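PDB 3NCX: intimin adherence protein from Escherichia coli O157:H7, which probably mediates bacterial adherence by binding the translocated receptor Tir through its C-terminal C-type lectin-like domain. Local coordinates for residues T122-I127 with A148-T153; S162-L167 with P174-N179. The protein carries 1 engineered substitution. One frame throughout, in Å; residues are numbered along the deposited sequence.

Contact 1: residues T122-I127 with A148-T153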
loop_
_atom_site.group_PDB
_atom_site.type_symbol
_atom_site.label_atom_id
_atom_site.label_comp_id
_atom_site.label_asym_id
_atom_site.label_seq_id
_atom_site.Cartn_x
_atom_site.Cartn_y
_atom_site.Cartn_z
ATOM N N THR A 122 3.395 -15.948 2.498
ATOM C CA THR A 122 3.184 -15.439 1.150
ATOM C C THR A 122 2.252 -14.229 1.157
ATOM O O THR A 122 2.438 -13.286 0.385
ATOM C CB THR A 122 2.621 -16.529 0.221
ATOM O OG1 THR A 122 3.570 -17.596 0.106
ATOM C CG2 THR A 122 2.343 -15.964 -1.158
ATOM N N VAL A 123 1.252 -14.256 2.031
ATOM C CA VAL A 123 0.333 -13.131 2.151
ATOM C C VAL A 123 1.117 -11.841 2.367
ATOM O O VAL A 123 0.754 -10.786 1.849
ATOM C CB VAL A 123 -0.658 -13.329 3.309
ATOM C CG1 VAL A 123 -1.609 -12.147 3.400
ATOM C CG2 VAL A 123 -1.432 -14.624 3.127
ATOM N N LEU A 124 2.206 -11.940 3.123
ATOM C CA LEU A 124 3.029 -10.780 3.446
ATOM C C LEU A 124 4.150 -10.552 2.435
ATOM O O LEU A 124 4.414 -9.418 2.037
ATOM C CB LEU A 124 3.615 -10.920 4.853
ATOM C CG LEU A 124 2.617 -10.911 6.012
ATOM C CD1 LEU A 124 3.300 -11.302 7.314
ATOM C CD2 LEU A 124 1.958 -9.547 6.138
ATOM N N SER A 125 4.810 -11.630 2.025
ATOM C CA SER A 125 5.920 -11.529 1.082
ATOM C C SER A 125 5.440 -11.064 -0.288
ATOM O O SER A 125 6.174 -10.395 -1.015
ATOM C CB SER A 125 6.655 -12.866 0.962
ATOM O OG SER A 125 5.796 -13.881 0.474
ATOM N N ASP A 126 4.208 -11.421 -0.636
ATOM C CA ASP A 126 3.616 -10.994 -1.898
ATOM C C ASP A 126 3.464 -9.482 -1.938
ATOM O O ASP A 126 3.556 -8.864 -2.999
ATOM C CB ASP A 126 2.258 -11.663 -2.118
ATOM C CG ASP A 126 2.378 -13.019 -2.781
ATOM O OD1 ASP A 126 3.496 -13.575 -2.800
ATOM O OD2 ASP A 126 1.356 -13.529 -3.280
ATOM N N ILE A 127 3.230 -8.888 -0.774
ATOM C CA ILE A 127 3.093 -7.444 -0.684
ATOM C C ILE A 127 4.437 -6.749 -0.881
ATOM O O ILE A 127 4.509 -5.670 -1.473
ATOM C CB ILE A 127 2.446 -7.023 0.643
ATOM C CG1 ILE A 127 0.939 -7.267 0.570
ATOM C CG2 ILE A 127 2.731 -5.561 0.944
ATOM C CD1 ILE A 127 0.175 -6.749 1.753
ATOM N N ALA A 148 6.247 -9.024 11.478
ATOM C CA ALA A 148 4.809 -9.272 11.522
ATOM C C ALA A 148 4.480 -10.716 11.892
ATOM O O ALA A 148 5.142 -11.649 11.440
ATOM C CB ALA A 148 4.174 -8.909 10.186
ATOM N N TRP A 149 3.452 -10.895 12.717
ATOM C CA TRP A 149 2.995 -12.232 13.081
ATOM C C TRP A 149 2.386 -12.946 11.882
ATOM O O TRP A 149 1.704 -12.333 11.063
ATOM C CB TRP A 149 1.950 -12.170 14.202
ATOM C CG TRP A 149 2.499 -11.869 15.565
ATOM C CD1 TRP A 149 2.284 -10.741 16.306
ATOM C CD2 TRP A 149 3.344 -12.713 16.356
ATOM N NE1 TRP A 149 2.945 -10.830 17.506
ATOM C CE2 TRP A 149 3.604 -12.030 17.563
ATOM C CE3 TRP A 149 3.908 -13.978 16.161
ATOM C CZ2 TRP A 149 4.406 -12.569 18.570
ATOM C CZ3 TRP A 149 4.702 -14.512 17.162
ATOM C CH2 TRP A 149 4.943 -13.808 18.351
ATOM N N ILE A 150 2.642 -14.245 11.777
ATOM C CA ILE A 150 1.926 -15.094 10.834
ATOM C C ILE A 150 0.977 -15.964 11.648
ATOM O O ILE A 150 1.307 -16.357 12.766
ATOM C CB ILE A 150 2.880 -15.991 10.007
ATOM C CG1 ILE A 150 3.518 -15.204 8.862
ATOM C CG2 ILE A 150 2.131 -17.177 9.423
ATOM C CD1 ILE A 150 4.495 -14.147 9.300
ATOM N N LYS A 151 -0.204 -16.248 11.107
ATOM C CA LYS A 151 -1.156 -17.105 11.804
ATOM C C LYS A 151 -0.530 -18.465 12.096
ATOM O O LYS A 151 -0.136 -19.187 11.179
ATOM C CB LYS A 151 -2.442 -17.273 10.997
ATOM C CG LYS A 151 -3.487 -18.134 11.689
ATOM C CD LYS A 151 -4.810 -18.116 10.943
ATOM C CE LYS A 151 -5.828 -19.021 11.615
ATOM N NZ LYS A 151 -6.043 -18.650 13.041
ATOM N N GLN A 152 -0.437 -18.805 13.377
ATOM C CA GLN A 152 0.246 -20.021 13.806
ATOM C C GLN A 152 -0.483 -21.291 13.376
ATOM O O GLN A 152 -1.708 -21.380 13.469
ATOM C CB GLN A 152 0.457 -20.018 15.324
ATOM C CG GLN A 152 -0.827 -20.002 16.141
ATOM C CD GLN A 152 -0.569 -20.010 17.638
ATOM O OE1 GLN A 152 -1.496 -20.127 18.438
ATOM N NE2 GLN A 152 0.697 -19.887 18.021
ATOM N N THR A 153 0.284 -22.270 12.908
ATOM C CA THR A 153 -0.271 -23.555 12.504
ATOM C C THR A 153 -0.802 -24.315 13.716
ATOM O O THR A 153 -0.687 -23.853 14.852
ATOM C CB THR A 153 0.780 -24.432 11.796
ATOM O OG1 THR A 153 1.719 -24.929 12.758
ATOM C CG2 THR A 153 1.515 -23.632 10.732
#
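Leu124, Ala148 and Ile150 form a small, buried contact, wholly apolar between side chains, in which one leucine from helix 121-131 meets strand 147-149 and the chain that leaves it. Together the two segments bury 105 Å². There is no hydrogen bond between them, and the backbones stay well apart, with the CA atoms of Leu124 and Ala148 separated by 8.4 Å. A single branch of the leucine bridges this distance. Its methyl CD1 lies 3.8 Å from Ala148 CB and 3.7 Å from the terminal methyl CD1 of Ile150. Seen from the leucine methyl, these two partners lie in directions about a right angle apart, so CD1 rests between them. Leu124 reaches this place with CG anti to its carbonyl carbon (chi1 -65°) and CD1 extended further from the helix (chi2 170°). Ile150 does not aim its CB directly at the helix; the bend in its CG1 branch (chi2 69°) carries CD1 to the leucine, and the two side chains slide past each other in opposite directions. This is a helix packed against one face of the short antiparallel sheet of the C-type lectin-like domain, and successive residues face opposite sides. Ala148 turns its methyl toward the helix, whereas Trp149 turns away and contributes little beyond its carbonyl O, 4.2 Å from Leu124 CD1. On the far side the indole stacks edge-to-face with Tyr106 and gives its NE1 hydrogen to Ala104 O. The pocket around Leu124 is completed by Tyr165 of strand 161-166, Val186 of strand 184-188 and Ile98 of strand 97-103, with Pro118 contributed by a loop. Within the helix, the turn bearing the leucine is held by the bond from Asp126 N to Thr122 O, 2.8 Å long.

Contact 2: residues S162-L167 with P174-N179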
loop_
_atom_site.group_PDB
_atom_site.type_symbol
_atom_site.label_atom_id
_atom_site.label_comp_id
_atom_site.label_asym_id
_atom_site.label_seq_id
_atom_site.Cartn_x
_atom_site.Cartn_y
_atom_site.Cartn_z
ATOM N N SER A 162 5.113 -19.180 16.861
ATOM C CA SER A 162 4.539 -18.780 15.590
ATOM C C SER A 162 5.601 -18.066 14.770
ATOM O O SER A 162 6.325 -17.217 15.286
ATOM C CB SER A 162 3.336 -17.865 15.812
ATOM O OG SER A 162 2.653 -17.622 14.596
ATOM N N SER A 163 5.698 -18.421 13.494
ATOM C CA SER A 163 6.684 -17.814 12.610
ATOM C C SER A 163 6.338 -16.359 12.296
ATOM O O SER A 163 5.201 -15.926 12.484
ATOM C CB SER A 163 6.808 -18.625 11.323
ATOM O OG SER A 163 5.535 -18.843 10.743
ATOM N N THR A 164 7.328 -15.608 11.822
ATOM C CA THR A 164 7.140 -14.197 11.505
ATOM C C THR A 164 7.799 -13.819 10.184
ATOM O O THR A 164 8.657 -14.538 9.675
ATOM C CB THR A 164 7.713 -13.283 12.608
ATOM O OG1 THR A 164 9.119 -13.525 12.751
ATOM C CG2 THR A 164 7.017 -13.538 13.936
ATOM N N TYR A 165 7.389 -12.681 9.636
ATOM C CA TYR A 165 7.971 -12.158 8.407
ATOM C C TYR A 165 8.114 -10.642 8.502
ATOM O O TYR A 165 7.198 -9.950 8.947
ATOM C CB TYR A 165 7.110 -12.534 7.198
ATOM C CG TYR A 165 7.630 -11.990 5.886
ATOM C CD1 TYR A 165 8.692 -12.602 5.233
ATOM C CD2 TYR A 165 7.059 -10.867 5.299
ATOM C CE1 TYR A 165 9.173 -12.110 4.034
ATOM C CE2 TYR A 165 7.533 -10.369 4.099
ATOM C CZ TYR A 165 8.591 -10.995 3.471
ATOM O OH TYR A 165 9.071 -10.506 2.276
ATOM N N ASN A 166 9.266 -10.128 8.086
ATOM C CA ASN A 166 9.541 -8.699 8.176
ATOM C C ASN A 166 9.221 -7.967 6.872
ATOM O O ASN A 166 9.770 -8.290 5.818
ATOM C CB ASN A 166 10.996 -8.470 8.579
ATOM C CG ASN A 166 11.264 -7.048 9.028
ATOM O OD1 ASN A 166 10.780 -6.089 8.426
ATOM N ND2 ASN A 166 12.038 -6.906 10.096
ATOM N N LEU A 167 8.338 -6.976 6.954
ATOM C CA LEU A 167 7.859 -6.262 5.772
ATOM C C LEU A 167 8.891 -5.305 5.177
ATOM O O LEU A 167 8.642 -4.678 4.146
ATOM C CB LEU A 167 6.567 -5.510 6.094
ATOM C CG LEU A 167 5.361 -6.394 6.416
ATOM C CD1 LEU A 167 4.188 -5.557 6.901
ATOM C CD2 LEU A 167 4.971 -7.219 5.199
ATOM N N PRO A 174 10.977 -18.664 12.114
ATOM C CA PRO A 174 10.109 -19.663 12.743
ATOM C C PRO A 174 10.389 -19.799 14.235
ATOM O O PRO A 174 11.376 -19.254 14.727
ATOM C CB PRO A 174 10.515 -20.951 12.030
ATOM C CG PRO A 174 11.970 -20.758 11.765
ATOM C CD PRO A 174 12.146 -19.287 11.467
ATOM N N GLY A 175 9.520 -20.516 14.940
ATOM C CA GLY A 175 9.735 -20.830 16.343
ATOM C C GLY A 175 9.841 -19.636 17.272
ATOM O O GLY A 175 10.507 -19.700 18.306
ATOM N N VAL A 176 9.182 -18.541 16.910
ATOM C CA VAL A 176 9.154 -17.358 17.757
ATOM C C VAL A 176 8.093 -17.513 18.839
ATOM O O VAL A 176 6.913 -17.685 18.536
ATOM C CB VAL A 176 8.852 -16.087 16.943
ATOM C CG1 VAL A 176 8.732 -14.884 17.865
ATOM C CG2 VAL A 176 9.926 -15.863 15.890
ATOM N N ASN A 177 8.512 -17.457 20.100
ATOM C CA ASN A 177 7.571 -17.571 21.208
ATOM C C ASN A 177 6.477 -16.514 21.115
ATOM O O ASN A 177 6.744 -15.362 20.781
ATOM C CB ASN A 177 8.293 -17.477 22.552
ATOM C CG ASN A 177 9.261 -18.621 22.772
ATOM O OD1 ASN A 177 10.323 -18.446 23.371
ATOM N ND2 ASN A 177 8.904 -19.801 22.283
ATOM N N VAL A 178 5.243 -16.914 21.403
ATOM C CA VAL A 178 4.100 -16.017 21.267
ATOM C C VAL A 178 4.290 -14.720 22.049
ATOM O O VAL A 178 3.906 -13.645 21.586
ATOM C CB VAL A 178 2.780 -16.697 21.693
ATOM C CG1 VAL A 178 2.412 -17.804 20.713
ATOM C CG2 VAL A 178 2.887 -17.240 23.111
ATOM N N ASN A 179 4.891 -14.822 23.230
ATOM C CA ASN A 179 5.109 -13.655 24.076
ATOM C C ASN A 179 6.443 -12.971 23.805
ATOM O O ASN A 179 7.200 -12.676 24.730
ATOM C CB ASN A 179 4.997 -14.031 25.553
ATOM C CG ASN A 179 3.598 -14.463 25.936
ATOM O OD1 ASN A 179 2.614 -14.020 25.342
ATOM N ND2 ASN A 179 3.501 -15.334 26.933
#
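The carbonyl group of Val176 receives the backbone N-H of Ser162. This hydrogen bond, 2.9 Å from Ser162 N to Val176 O, is bent at the hydrogen (140°). Pro174 turns its CB away, and its ring touches the facing strand through CA, which lies 3.7 Å from Ser163 CB. The two segments bury 239 Å² between them. Further along, Thr164 and Val176 cross at about a right angle, OG1 of the threonine lying 4.0 Å from CG2 of the valine. The threonine hydroxyl sits between its own backbone N and carbonyl carbon (chi1 60°), from where it also makes a weak hydrogen bond to Leu173 O in the opposing strand. On Val176, CG2 is the methyl beside the backbone N, and this branch meets the threonine. Between Pro174 and Val176 the chain turns a corner at Gly175, which has a positive phi. Strand 161-166 is joined to strand 147-149 on its other edge, Ser163 bonding through its backbone to Ile150, while Thr164 bonds through its backbone to Leu173 across the hairpin. The arrangement is that of an antiparallel beta hairpin whose second strand is an outermost strand of a three-stranded sheet in the C-type lectin-like domain.

Contacts 1 and 2 lie in the same C-type lectin-like domain with their centres about 10 Å apart, and they follow in series, contact 1 closing before contact 2 opens. Strand 161-166 is the middle strand of the sheet that joins them: strand 147-149, from contact 1, runs antiparallel along one edge and strand 172-177 along the other. Probable backbone hydrogen bonds, from Ala148 N to Tyr165 O and from Ile150 N to Ser163 O, connect the two directly. Helix 121-131 thus meets strand 147-149 through Ala148 and the middle strand through Tyr165, while contact 2 lies toward the more exposed outer edge of this domain, which probably binds Tir.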